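Local coordinates for protein citrinin polyketide synthase (Monascus purpureus, PDB 5MPT) that builds the keto-aldehyde precursor of the mycotoxin citrinin as a non-reducing polyketide synthase, the piece here being its C-methyltransferase domain, at residues Val357-Val362 and Ile378-Ser383; Ser15-Ala20 and Glu195-Arg200; Glu26-Phe31 and Ile187-Phe192; Val233-Thr238 and Tyr257-Phe262. One frame throughout, in Å; residues are numbered along the deposited sequence. Where two conformers were deposited one is given.

Contact 1: Val357-Val362 and Ile378-Ser383; sequences VGYGHV and IIALAS
I378 meets V362 through its CG2 branch, which lies alongside V362 CG1 at 4.0 Å, the two side chains pointing the same way. I379 takes part through its carbonyl: V362 CA leans a C-H on I379 O, while the I379 side chain packs on I17 and F21 of helix 14-26. At A380 the methyl group comes against the Y359 ring, CB to CD2 3.5 Å, approaching obliquely. Y359 has CG beside its backbone N (chi1 -68°), which turns the ring to the side where the A380 methyl lies; its hydroxyl bonds to the carbonyl of T298, and H302 meets the ring edge-to-face. L381 holds the neighbouring chain at both ends. Its N donates to H361 O at 2.8 Å, and its O accepts from G360 N at 2.7 Å. Its side chain runs beside that of H361, with CD1 near the plane of the imidazole, 4.0 Å from H361 CD2. Past L381 the strand pairing gives way to a loop, but the chains stay close; A382 O accepts from H302 NE2. Before the hairpin, G358 closes helix 347-356 with a Schellman motif. The arrangement is the antiparallel beta hairpin, strands 361-364 and 375-381, that ends the seven-stranded sheet of a Rossmann-like class I methyltransferase.

Contact 2: Ser15-Ala20 and Glu195-Arg200; sequences SAILDA and EQLVKR
R200 starts with CG beside its backbone N (chi1 -73°) and, bent at chi2, folds back over its own last turn, passing A16 and D19 on the way. This is a helix-helix contact between 14-26 and the end of 181-198, with the alanines A16 and A20 of the first helix at the close points: CA of A20 and CA of L197 are just 5.1 Å apart. The methyl of A20 sits over the backbone of the second helix, CB to L197 N 3.5 Å. One turn earlier, A16 CB meets R200 CB at 3.6 Å. L197 takes two conformers; in the one modelled here its CD1 lies against A16 CB and beside I17 CG1. F310 of strand 309-316 touches both I17 and L197, so the pair rests on the sheet. At the outer side R200 is fixed by its own segment: NH1 gives bonds to Q196 O and Q196 OE1, both acceptors close to the guanidinium plane, which restrains its rotation. D19, whose OD1 pairs with R22, does not touch this group with its carboxylate. A water joins them instead, donating to D19 OD2 at 2.8 Å and accepting from R200 NE at 3.0 Å.

Contact 3: Glu26-Phe31 and Ile187-Phe192; sequences EATDDF and IQQAEF
Q189 reaches from helix 181-198 to the start of helix 28-34, passing the F31 ring on the way. The contact is a helix-to-helix one, in which an N-terminal helix of the chain packs on the helix that precedes the first strand of the Rossmann-like methyltransferase sheet. At the root, Q189 CA stands over one face of the phenyl ring in a CH-pi contact, 3.8 Å from the centroid and 15° off its normal. From CB, 3.8 Å from F31 CG, the chain leaves with CG opposite the backbone N (chi1 -177°) and stays extended through chi2. CG passes F31 CD2, again at 3.8 Å. The amide at the tip then comes to T28, NE2 donating to T28 OG1 at 2.9 Å with the hydroxyl oxygen almost in the amide plane. The same NE2 also bonds to A24 O, and these two bonds fix the turn of the amide, while K25 O holds the threonine hydroxyl. Q189 OE1 is buried with no polar partner in the model.

F31, pointing at the second helix, touches further residues with its far end. CE1 lies against CG of Q188, a residue whose OE1 accepts from K223 NZ. The rings of F31 and F192 meet obliquely, planes 40° apart, and F31 CZ ends 3.5 Å from F192 CB.

Contact 4: Val233-Thr238 and Tyr257-Phe262; sequences VPVEYT and YPFMKF
V235 turns its CG1 methyl over one face of the F259 ring, a CH-pi contact 4.1 Å from the centroid and 27° off the normal. Both residues make this possible with unusual first torsions: in each, the gamma carbon in question lies between the backbone N and the carbonyl carbon (chi1 56° in both), and the two side chains slant across one another. Y237 comes to the same ring from another direction, its CB near the ring plane at the edge, 3.9 Å from F259 CD1. F259 is thus met on a face by one residue and at an edge by another, while Y257 CB of its own segment also lies over a face.

Between the two chains the backbones pair in parallel, as expected of the beta-alpha-beta unit 235-241, 244-253 and 260-264 of the Rossmann-like methyltransferase sheet, whose last strand on this side is 260-264. Y237 N gives a bond to F259 O at 3.0 Å, and Y237 O receives K261 N at 2.9 Å.

M260 lies beside Y237, both pointing the same way. Folded at chi2 and chi3 in the conformer modelled here, one of two, it brings SD to 3.6 Å from Y237 CB and CE to 3.6 Å from Y237 CD1, a Met-aromatic contact in which the sulfur approaches the ring obliquely. The tyrosine hydroxyl goes on to E212. On the other face of the sheet T238 and K261 slant past each other, T238 OG1 3.8 Å from K261 CB.

Contacts 1 and 4 sit at the two opposite edges of the same seven-stranded sheet, with centres about 24 Å apart: strand 361-364 closes one edge and strand 260-264 the other. Contacts 2 and 3, about 14 Å apart, share helix 181-198, which receives the consecutive helices 14-26 and 28-34. Along the chain contact 3 falls within the span of contact 2, then contact 4 follows, and contact 1 comes last. Contact 2 touches both sheet contacts: I17 and L18 pack on I379, L381 and H361, and V198 meets V233. Helix 14-26 thereby bridges helix 181-198 and the C-terminal hairpin, where I378 lies near the catalytic E315, while helix 28-34 packs on helix 181-198.

Contact 1: Val357-Val362 and Ile378-Ser383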
loop_
_atom_site.group_PDB
_atom_site.type_symbol
_atom_site.label_atom_id
_atom_site.label_comp_id
_atom_site.label_asym_id
_atom_site.label_seq_id
_atom_site.Cartn_x
_atom_site.Cartn_y
_atom_site.Cartn_z
ATOM N N VAL A 357 -19.311 -11.297 2.591
ATOM C CA VAL A 357 -19.883 -10.894 1.310
ATOM C C VAL A 357 -19.901 -12.035 0.291
ATOM O O VAL A 357 -20.288 -11.815 -0.858
ATOM C CB VAL A 357 -19.172 -9.660 0.736
ATOM C CG1 VAL A 357 -19.184 -8.539 1.780
ATOM C CG2 VAL A 357 -17.749 -9.963 0.277
ATOM N N GLY A 358 -19.489 -13.240 0.674
ATOM C CA GLY A 358 -19.674 -14.401 -0.188
ATOM C C GLY A 358 -18.414 -15.070 -0.680
ATOM O O GLY A 358 -18.525 -16.035 -1.446
ATOM N N TYR A 359 -17.208 -14.639 -0.322
ATOM C CA TYR A 359 -16.025 -15.382 -0.738
ATOM C C TYR A 359 -15.946 -16.685 0.048
ATOM O O TYR A 359 -16.273 -16.727 1.234
ATOM C CB TYR A 359 -14.774 -14.537 -0.520
ATOM C CG TYR A 359 -14.634 -13.310 -1.417
ATOM C CD1 TYR A 359 -15.237 -12.097 -1.086
ATOM C CD2 TYR A 359 -13.943 -13.390 -2.620
ATOM C CE1 TYR A 359 -15.096 -10.975 -1.913
ATOM C CE2 TYR A 359 -13.795 -12.294 -3.437
ATOM C CZ TYR A 359 -14.388 -11.095 -3.090
ATOM O OH TYR A 359 -14.239 -10.007 -3.911
ATOM N N GLY A 360 -15.530 -17.761 -0.620
ATOM C CA GLY A 360 -15.643 -19.087 -0.035
ATOM C C GLY A 360 -14.387 -19.606 0.628
ATOM O O GLY A 360 -14.433 -20.560 1.412
ATOM N N HIS A 361 -13.254 -18.986 0.326
ATOM C CA HIS A 361 -11.976 -19.431 0.868
ATOM C C HIS A 361 -11.057 -18.233 0.946
ATOM O O HIS A 361 -10.903 -17.521 -0.048
ATOM C CB HIS A 361 -11.322 -20.500 0.004
ATOM C CG HIS A 361 -9.990 -20.966 0.518
ATOM N ND1 HIS A 361 -9.867 -21.905 1.519
ATOM C CD2 HIS A 361 -8.724 -20.629 0.164
ATOM C CE1 HIS A 361 -8.587 -22.142 1.745
ATOM N NE2 HIS A 361 -7.872 -21.385 0.933
ATOM N N VAL A 362 -10.447 -18.021 2.109
ATOM C CA VAL A 362 -9.509 -16.922 2.316
ATOM C C VAL A 362 -8.221 -17.477 2.900
ATOM O O VAL A 362 -8.252 -18.264 3.853
ATOM C CB VAL A 362 -10.072 -15.839 3.250
ATOM C CG1 VAL A 362 -9.053 -14.714 3.422
ATOM C CG2 VAL A 362 -11.445 -15.339 2.725
ATOM N N ILE A 378 -3.314 -11.622 0.143
ATOM C CA ILE A 378 -4.538 -12.173 0.711
ATOM C C ILE A 378 -5.344 -12.647 -0.478
ATOM O O ILE A 378 -5.713 -11.852 -1.356
ATOM C CB ILE A 378 -5.331 -11.148 1.545
ATOM C CG1 ILE A 378 -4.466 -10.538 2.644
ATOM C CG2 ILE A 378 -6.562 -11.793 2.175
ATOM C CD1 ILE A 378 -5.124 -9.319 3.316
ATOM N N ILE A 379 -5.536 -13.948 -0.562
ATOM C CA ILE A 379 -6.306 -14.537 -1.652
ATOM C C ILE A 379 -7.697 -14.868 -1.146
ATOM O O ILE A 379 -7.871 -15.309 0.003
ATOM C CB ILE A 379 -5.583 -15.779 -2.234
ATOM C CG1 ILE A 379 -6.269 -16.207 -3.527
ATOM C CG2 ILE A 379 -5.551 -16.959 -1.230
ATOM C CD1 ILE A 379 -5.455 -17.260 -4.304
ATOM N N ALA A 380 -8.697 -14.658 -2.012
ATOM C CA ALA A 380 -10.100 -14.864 -1.668
ATOM C C ALA A 380 -10.811 -15.473 -2.875
ATOM O O ALA A 380 -10.899 -14.849 -3.938
ATOM C CB ALA A 380 -10.740 -13.557 -1.230
ATOM N N LEU A 381 -11.255 -16.703 -2.718
ATOM C CA LEU A 381 -11.918 -17.421 -3.792
ATOM C C LEU A 381 -13.395 -17.057 -3.835
ATOM O O LEU A 381 -14.064 -16.954 -2.796
ATOM C CB LEU A 381 -11.752 -18.925 -3.605
ATOM C CG LEU A 381 -10.428 -19.542 -4.063
ATOM C CD1 LEU A 381 -9.245 -18.941 -3.400
ATOM C CD2 LEU A 381 -10.470 -21.057 -3.826
ATOM N N ALA A 382 -13.898 -16.857 -5.051
ATOM C CA ALA A 382 -15.307 -16.484 -5.205
ATOM C C ALA A 382 -16.260 -17.543 -4.668
ATOM O O ALA A 382 -17.339 -17.188 -4.176
ATOM C CB ALA A 382 -15.644 -16.219 -6.664
ATOM N N SER A 383 -15.919 -18.834 -4.811
ATOM C CA SER A 383 -16.725 -19.959 -4.360
ATOM C C SER A 383 -15.958 -20.826 -3.361
ATOM O O SER A 383 -14.723 -20.808 -3.307
ATOM C CB SER A 383 -17.137 -20.843 -5.543
ATOM O OG SER A 383 -17.643 -20.079 -6.620
#

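Contact 2: Ser15-Ala20 and Glu195-Arg200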
loop_
_atom_site.group_PDB
_atom_site.type_symbol
_atom_site.label_atom_id
_atom_site.label_comp_id
_atom_site.label_asym_id
_atom_site.label_seq_id
_atom_site.Cartn_x
_atom_site.Cartn_y
_atom_site.Cartn_z
ATOM N N SER A 15 -7.836 -26.636 -7.471
ATOM C CA SER A 15 -6.565 -27.193 -6.991
ATOM C C SER A 15 -5.378 -26.397 -7.504
ATOM O O SER A 15 -4.356 -26.308 -6.823
ATOM C CB SER A 15 -6.413 -28.657 -7.398
ATOM O OG SER A 15 -6.201 -28.809 -8.799
ATOM N N ALA A 16 -5.478 -25.844 -8.710
ATOM C CA ALA A 16 -4.409 -25.023 -9.255
ATOM C C ALA A 16 -4.202 -23.786 -8.403
ATOM O O ALA A 16 -3.060 -23.388 -8.131
ATOM C CB ALA A 16 -4.731 -24.614 -10.684
ATOM N N ILE A 17 -5.294 -23.169 -7.982
ATOM C CA ILE A 17 -5.183 -21.985 -7.142
ATOM C C ILE A 17 -4.579 -22.347 -5.797
ATOM O O ILE A 17 -3.636 -21.705 -5.318
ATOM C CB ILE A 17 -6.556 -21.332 -6.956
ATOM C CG1 ILE A 17 -7.197 -20.973 -8.301
ATOM C CG2 ILE A 17 -6.362 -20.061 -6.098
ATOM C CD1 ILE A 17 -8.693 -20.638 -8.184
ATOM N N LEU A 18 -5.171 -23.334 -5.130
ATOM C CA LEU A 18 -4.770 -23.656 -3.768
ATOM C C LEU A 18 -3.357 -24.220 -3.709
ATOM O O LEU A 18 -2.609 -23.932 -2.763
ATOM C CB LEU A 18 -5.762 -24.636 -3.155
ATOM C CG LEU A 18 -7.183 -24.119 -3.018
ATOM C CD1 LEU A 18 -8.006 -25.324 -2.633
ATOM C CD2 LEU A 18 -7.313 -23.070 -1.997
ATOM N N ASP A 19 -2.971 -25.046 -4.689
ATOM C CA ASP A 19 -1.622 -25.577 -4.682
ATOM C C ASP A 19 -0.596 -24.497 -4.991
ATOM O O ASP A 19 0.456 -24.438 -4.348
ATOM C CB ASP A 19 -1.515 -26.745 -5.670
ATOM C CG ASP A 19 -2.390 -27.934 -5.272
ATOM O OD1 ASP A 19 -2.844 -27.988 -4.107
ATOM O OD2 ASP A 19 -2.580 -28.848 -6.113
ATOM N N ALA A 20 -0.873 -23.641 -5.971
ATOM C CA ALA A 20 0.036 -22.533 -6.234
ATOM C C ALA A 20 0.142 -21.600 -5.034
ATOM O O ALA A 20 1.240 -21.135 -4.697
ATOM C CB ALA A 20 -0.381 -21.752 -7.474
ATOM N N GLU A 195 2.760 -17.751 -11.853
ATOM C CA GLU A 195 3.468 -18.665 -12.735
ATOM C C GLU A 195 3.149 -20.105 -12.370
ATOM O O GLU A 195 2.853 -20.931 -13.247
ATOM C CB GLU A 195 4.976 -18.405 -12.666
ATOM C CG GLU A 195 5.727 -19.306 -13.595
ATOM C CD GLU A 195 7.150 -18.868 -13.840
ATOM O OE1 GLU A 195 7.694 -18.137 -13.003
ATOM O OE2 GLU A 195 7.727 -19.245 -14.881
ATOM N N GLN A 196 3.173 -20.422 -11.074
ATOM C CA GLN A 196 2.880 -21.791 -10.655
ATOM C C GLN A 196 1.421 -22.131 -10.917
ATOM O O GLN A 196 1.070 -23.289 -11.208
ATOM C CB GLN A 196 3.219 -21.949 -9.172
ATOM C CG GLN A 196 4.713 -21.898 -8.888
ATOM C CD GLN A 196 5.436 -23.047 -9.569
ATOM O OE1 GLN A 196 4.984 -24.191 -9.532
ATOM N NE2 GLN A 196 6.491 -22.726 -10.287
ATOM N N LEU A 197 0.560 -21.117 -10.822
ATOM C CA LEU A 197 -0.859 -21.288 -11.144
ATOM C C LEU A 197 -1.047 -21.667 -12.602
ATOM O O LEU A 197 -1.727 -22.649 -12.924
ATOM C CB LEU A 197 -1.618 -19.998 -10.838
ATOM C CG LEU A 197 -3.095 -19.986 -11.222
ATOM C CD1 LEU A 197 -3.851 -20.996 -10.386
ATOM C CD2 LEU A 197 -3.725 -18.612 -11.076
ATOM N N VAL A 198 -0.444 -20.897 -13.503
ATOM C CA VAL A 198 -0.654 -21.104 -14.931
ATOM C C VAL A 198 -0.142 -22.475 -15.405
ATOM O O VAL A 198 -0.764 -23.100 -16.288
ATOM C CB VAL A 198 -0.022 -19.900 -15.668
ATOM C CG1 VAL A 198 0.022 -20.085 -17.166
ATOM C CG2 VAL A 198 -0.801 -18.651 -15.356
ATOM N N LYS A 199 0.931 -23.003 -14.789
ATOM C CA LYS A 199 1.458 -24.340 -15.106
ATOM C C LYS A 199 0.446 -25.446 -14.866
ATOM O O LYS A 199 0.626 -26.552 -15.396
ATOM C CB LYS A 199 2.711 -24.664 -14.247
ATOM C CG LYS A 199 4.003 -23.984 -14.617
ATOM C CD LYS A 199 5.040 -24.213 -13.495
ATOM C CE LYS A 199 6.496 -24.203 -13.984
ATOM N NZ LYS A 199 6.800 -23.073 -14.903
ATOM N N ARG A 200 -0.590 -25.183 -14.076
ATOM C CA ARG A 200 -1.570 -26.164 -13.649
ATOM C C ARG A 200 -2.901 -25.983 -14.356
ATOM O O ARG A 200 -3.880 -26.654 -14.003
ATOM C CB ARG A 200 -1.777 -26.078 -12.141
ATOM C CG ARG A 200 -0.601 -26.638 -11.346
ATOM C CD ARG A 200 -0.356 -25.857 -10.047
ATOM N NE ARG A 200 0.600 -26.524 -9.163
ATOM C CZ ARG A 200 1.898 -26.238 -9.082
ATOM N NH1 ARG A 200 2.441 -25.283 -9.833
ATOM N NH2 ARG A 200 2.659 -26.933 -8.247
HETATM O O HOH W 1 -1.400 -28.763 -8.661
#

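Contact 3: Glu26-Phe31 and Ile187-Phe192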
loop_
_atom_site.group_PDB
_atom_site.type_symbol
_atom_site.label_atom_id
_atom_site.label_comp_id
_atom_site.label_asym_id
_atom_site.label_seq_id
_atom_site.Cartn_x
_atom_site.Cartn_y
_atom_site.Cartn_z
ATOM N N GLU A 26 4.465 -20.632 1.490
ATOM C CA GLU A 26 5.577 -21.194 2.254
ATOM C C GLU A 26 6.911 -20.530 1.942
ATOM O O GLU A 26 7.835 -20.678 2.729
ATOM C CB GLU A 26 5.656 -22.698 2.016
ATOM C CG GLU A 26 4.425 -23.389 2.589
ATOM C CD GLU A 26 4.353 -24.886 2.341
ATOM O OE1 GLU A 26 5.228 -25.445 1.641
ATOM O OE2 GLU A 26 3.392 -25.498 2.863
ATOM N N ALA A 27 7.024 -19.798 0.838
ATOM C CA ALA A 27 8.254 -19.125 0.453
ATOM C C ALA A 27 8.288 -17.659 0.887
ATOM O O ALA A 27 9.193 -16.937 0.467
ATOM C CB ALA A 27 8.429 -19.194 -1.063
ATOM N N THR A 28 7.317 -17.202 1.687
ATOM C CA THR A 28 7.238 -15.783 2.052
ATOM C C THR A 28 8.561 -15.249 2.614
ATOM O O THR A 28 9.069 -14.228 2.145
ATOM C CB THR A 28 6.087 -15.536 3.050
ATOM O OG1 THR A 28 4.852 -15.982 2.481
ATOM C CG2 THR A 28 5.935 -14.056 3.367
ATOM N N ASP A 29 9.127 -15.928 3.615
ATOM C CA ASP A 29 10.392 -15.497 4.216
ATOM C C ASP A 29 11.529 -15.506 3.206
ATOM O O ASP A 29 12.408 -14.637 3.237
ATOM C CB ASP A 29 10.749 -16.388 5.384
ATOM C CG ASP A 29 9.905 -16.143 6.597
ATOM O OD1 ASP A 29 9.472 -14.994 6.796
ATOM O OD2 ASP A 29 9.701 -17.084 7.388
ATOM N N ASP A 30 11.502 -16.461 2.280
ATOM C CA ASP A 30 12.474 -16.479 1.196
ATOM C C ASP A 30 12.366 -15.243 0.326
ATOM O O ASP A 30 13.389 -14.707 -0.112
ATOM C CB ASP A 30 12.287 -17.711 0.303
ATOM C CG ASP A 30 12.533 -19.047 1.031
ATOM O OD1 ASP A 30 13.671 -19.308 1.453
ATOM O OD2 ASP A 30 11.593 -19.868 1.126
ATOM N N PHE A 31 11.134 -14.810 -0.004
ATOM C CA PHE A 31 10.998 -13.605 -0.821
ATOM C C PHE A 31 11.483 -12.370 -0.072
ATOM O O PHE A 31 12.120 -11.500 -0.668
ATOM C CB PHE A 31 9.538 -13.412 -1.301
ATOM C CG PHE A 31 9.190 -14.274 -2.471
ATOM C CD1 PHE A 31 9.511 -13.868 -3.751
ATOM C CD2 PHE A 31 8.692 -15.532 -2.283
ATOM C CE1 PHE A 31 9.287 -14.651 -4.796
ATOM C CE2 PHE A 31 8.440 -16.338 -3.363
ATOM C CZ PHE A 31 8.743 -15.887 -4.621
ATOM N N ILE A 187 5.072 -8.264 -4.680
ATOM C CA ILE A 187 4.794 -8.313 -6.110
ATOM C C ILE A 187 5.555 -9.462 -6.743
ATOM O O ILE A 187 5.014 -10.225 -7.544
ATOM C CB ILE A 187 5.140 -6.961 -6.772
ATOM C CG1 ILE A 187 4.267 -5.833 -6.190
ATOM C CG2 ILE A 187 4.945 -7.056 -8.281
ATOM C CD1 ILE A 187 4.628 -4.402 -6.696
ATOM N N GLN A 188 6.831 -9.611 -6.378
ATOM C CA GLN A 188 7.604 -10.733 -6.883
ATOM C C GLN A 188 6.989 -12.046 -6.438
ATOM O O GLN A 188 6.947 -13.002 -7.203
ATOM C CB GLN A 188 9.054 -10.592 -6.402
ATOM C CG GLN A 188 10.018 -11.537 -7.046
ATOM C CD GLN A 188 10.393 -11.137 -8.461
ATOM O OE1 GLN A 188 10.849 -10.013 -8.699
ATOM N NE2 GLN A 188 10.198 -12.062 -9.417
ATOM N N GLN A 189 6.509 -12.115 -5.204
ATOM C CA GLN A 189 5.867 -13.333 -4.725
ATOM C C GLN A 189 4.578 -13.618 -5.494
ATOM O O GLN A 189 4.264 -14.772 -5.803
ATOM C CB GLN A 189 5.618 -13.200 -3.222
ATOM C CG GLN A 189 5.028 -14.446 -2.617
ATOM C CD GLN A 189 4.739 -14.275 -1.149
ATOM O OE1 GLN A 189 4.470 -13.177 -0.701
ATOM N NE2 GLN A 189 4.784 -15.369 -0.387
ATOM N N ALA A 190 3.841 -12.571 -5.850
ATOM C CA ALA A 190 2.651 -12.766 -6.649
ATOM C C ALA A 190 2.998 -13.280 -8.033
ATOM O O ALA A 190 2.251 -14.102 -8.581
ATOM C CB ALA A 190 1.843 -11.454 -6.717
ATOM N N GLU A 191 4.096 -12.803 -8.629
ATOM C CA GLU A 191 4.564 -13.392 -9.888
ATOM C C GLU A 191 4.756 -14.899 -9.761
ATOM O O GLU A 191 4.334 -15.659 -10.626
ATOM C CB GLU A 191 5.865 -12.756 -10.354
ATOM C CG GLU A 191 5.784 -11.268 -10.650
ATOM C CD GLU A 191 7.153 -10.724 -11.007
ATOM O OE1 GLU A 191 7.637 -9.829 -10.271
ATOM O OE2 GLU A 191 7.750 -11.217 -11.998
ATOM N N PHE A 192 5.443 -15.343 -8.707
ATOM C CA PHE A 192 5.696 -16.764 -8.497
ATOM C C PHE A 192 4.393 -17.545 -8.360
ATOM O O PHE A 192 4.199 -18.605 -8.989
ATOM C CB PHE A 192 6.607 -16.916 -7.260
ATOM C CG PHE A 192 6.901 -18.321 -6.892
ATOM C CD1 PHE A 192 7.377 -19.224 -7.840
ATOM C CD2 PHE A 192 6.707 -18.753 -5.587
ATOM C CE1 PHE A 192 7.711 -20.527 -7.458
ATOM C CE2 PHE A 192 6.995 -20.063 -5.214
ATOM C CZ PHE A 192 7.501 -20.945 -6.145
#

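Contact 4: Val233-Thr238 and Tyr257-Phe262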
loop_
_atom_site.group_PDB
_atom_site.type_symbol
_atom_site.label_atom_id
_atom_site.label_comp_id
_atom_site.label_asym_id
_atom_site.label_seq_id
_atom_site.Cartn_x
_atom_site.Cartn_y
_atom_site.Cartn_z
ATOM N N VAL A 233 0.587 -18.022 -22.474
ATOM C CA VAL A 233 -0.751 -18.609 -22.545
ATOM C C VAL A 233 -1.756 -17.500 -22.841
ATOM O O VAL A 233 -1.539 -16.344 -22.455
ATOM C CB VAL A 233 -1.127 -19.365 -21.262
ATOM C CG1 VAL A 233 -0.228 -20.602 -21.086
ATOM C CG2 VAL A 233 -1.085 -18.424 -20.060
ATOM N N PRO A 234 -2.854 -17.796 -23.520
ATOM C CA PRO A 234 -3.790 -16.729 -23.891
ATOM C C PRO A 234 -4.299 -15.991 -22.664
ATOM O O PRO A 234 -4.658 -16.595 -21.650
ATOM C CB PRO A 234 -4.911 -17.480 -24.613
ATOM C CG PRO A 234 -4.309 -18.777 -25.027
ATOM C CD PRO A 234 -3.312 -19.119 -23.976
ATOM N N VAL A 235 -4.324 -14.669 -22.770
ATOM C CA VAL A 235 -4.664 -13.804 -21.646
ATOM C C VAL A 235 -5.272 -12.519 -22.178
ATOM O O VAL A 235 -4.921 -12.041 -23.259
ATOM C CB VAL A 235 -3.424 -13.498 -20.771
ATOM C CG1 VAL A 235 -2.327 -12.881 -21.614
ATOM C CG2 VAL A 235 -3.782 -12.550 -19.619
ATOM N N GLU A 236 -6.197 -11.965 -21.401
ATOM C CA GLU A 236 -6.663 -10.595 -21.546
ATOM C C GLU A 236 -6.472 -9.931 -20.192
ATOM O O GLU A 236 -7.077 -10.358 -19.200
ATOM C CB GLU A 236 -8.131 -10.558 -22.001
ATOM C CG GLU A 236 -8.360 -11.140 -23.403
ATOM C CD GLU A 236 -9.833 -11.453 -23.703
ATOM O OE1 GLU A 236 -10.705 -11.079 -22.889
ATOM O OE2 GLU A 236 -10.112 -12.077 -24.754
ATOM N N TYR A 237 -5.581 -8.930 -20.140
ATOM C CA TYR A 237 -5.256 -8.189 -18.919
ATOM C C TYR A 237 -5.865 -6.801 -18.987
ATOM O O TYR A 237 -5.476 -5.992 -19.834
ATOM C CB TYR A 237 -3.753 -8.089 -18.757
ATOM C CG TYR A 237 -3.288 -7.648 -17.394
ATOM C CD1 TYR A 237 -3.370 -6.321 -16.996
ATOM C CD2 TYR A 237 -2.727 -8.564 -16.520
ATOM C CE1 TYR A 237 -2.904 -5.925 -15.749
ATOM C CE2 TYR A 237 -2.260 -8.184 -15.288
ATOM C CZ TYR A 237 -2.354 -6.859 -14.903
ATOM O OH TYR A 237 -1.880 -6.496 -13.663
ATOM N N THR A 238 -6.828 -6.532 -18.111
ATOM C CA THR A 238 -7.506 -5.254 -18.066
ATOM C C THR A 238 -6.899 -4.477 -16.906
ATOM O O THR A 238 -7.078 -4.831 -15.732
ATOM C CB THR A 238 -9.020 -5.437 -17.926
ATOM O OG1 THR A 238 -9.508 -6.257 -18.997
ATOM C CG2 THR A 238 -9.741 -4.098 -17.970
ATOM N N TYR A 257 2.346 -4.498 -25.279
ATOM C CA TYR A 257 1.735 -5.794 -25.044
ATOM C C TYR A 257 0.361 -5.845 -25.708
ATOM O O TYR A 257 -0.487 -4.988 -25.419
ATOM C CB TYR A 257 1.632 -6.059 -23.551
ATOM C CG TYR A 257 2.955 -5.921 -22.825
ATOM C CD1 TYR A 257 3.829 -6.997 -22.715
ATOM C CD2 TYR A 257 3.332 -4.719 -22.257
ATOM C CE1 TYR A 257 5.028 -6.881 -22.063
ATOM C CE2 TYR A 257 4.548 -4.596 -21.589
ATOM C CZ TYR A 257 5.388 -5.679 -21.499
ATOM O OH TYR A 257 6.602 -5.577 -20.841
ATOM N N PRO A 258 0.103 -6.802 -26.605
ATOM C CA PRO A 258 -1.155 -6.786 -27.361
ATOM C C PRO A 258 -2.332 -7.386 -26.616
ATOM O O PRO A 258 -3.469 -7.281 -27.101
ATOM C CB PRO A 258 -0.813 -7.628 -28.589
ATOM C CG PRO A 258 0.105 -8.675 -28.036
ATOM C CD PRO A 258 0.921 -7.980 -26.954
ATOM N N PHE A 259 -2.092 -8.022 -25.470
ATOM C CA PHE A 259 -3.139 -8.626 -24.666
ATOM C C PHE A 259 -3.745 -7.644 -23.663
ATOM O O PHE A 259 -4.430 -8.073 -22.729
ATOM C CB PHE A 259 -2.599 -9.866 -23.938
ATOM C CG PHE A 259 -1.365 -9.603 -23.071
ATOM C CD1 PHE A 259 -1.477 -8.937 -21.857
ATOM C CD2 PHE A 259 -0.115 -10.041 -23.470
ATOM C CE1 PHE A 259 -0.368 -8.700 -21.066
ATOM C CE2 PHE A 259 1.005 -9.812 -22.680
ATOM C CZ PHE A 259 0.878 -9.136 -21.476
ATOM N N MET A 260 -3.537 -6.345 -23.844
ATOM C CA MET A 260 -3.920 -5.360 -22.842
ATOM C C MET A 260 -5.219 -4.663 -23.214
ATOM O O MET A 260 -5.454 -4.328 -24.378
ATOM C CB MET A 260 -2.823 -4.310 -22.660
ATOM C CG MET A 260 -1.561 -4.855 -22.043
ATOM S SD MET A 260 -1.770 -5.518 -20.374
ATOM C CE MET A 260 -2.262 -4.031 -19.503
ATOM N N LYS A 261 -6.051 -4.458 -22.204
ATOM C CA LYS A 261 -7.155 -3.521 -22.241
ATOM C C LYS A 261 -6.902 -2.518 -21.118
ATOM O O LYS A 261 -6.275 -2.853 -20.108
ATOM C CB LYS A 261 -8.511 -4.230 -22.056
ATOM C CG LYS A 261 -8.738 -5.502 -22.918
ATOM C CD LYS A 261 -8.807 -5.232 -24.422
ATOM C CE LYS A 261 -10.062 -4.472 -24.829
ATOM N NZ LYS A 261 -10.108 -4.216 -26.303
ATOM N N PHE A 262 -7.361 -1.276 -21.300
ATOM C CA PHE A 262 -7.197 -0.214 -20.313
ATOM C C PHE A 262 -8.535 0.487 -20.089
ATOM O O PHE A 262 -9.223 0.829 -21.054
ATOM C CB PHE A 262 -6.168 0.844 -20.766
ATOM C CG PHE A 262 -4.827 0.288 -21.098
ATOM C CD1 PHE A 262 -4.594 -0.309 -22.330
ATOM C CD2 PHE A 262 -3.791 0.365 -20.188
ATOM C CE1 PHE A 262 -3.349 -0.824 -22.639
ATOM C CE2 PHE A 262 -2.561 -0.147 -20.496
ATOM C CZ PHE A 262 -2.340 -0.742 -21.722
#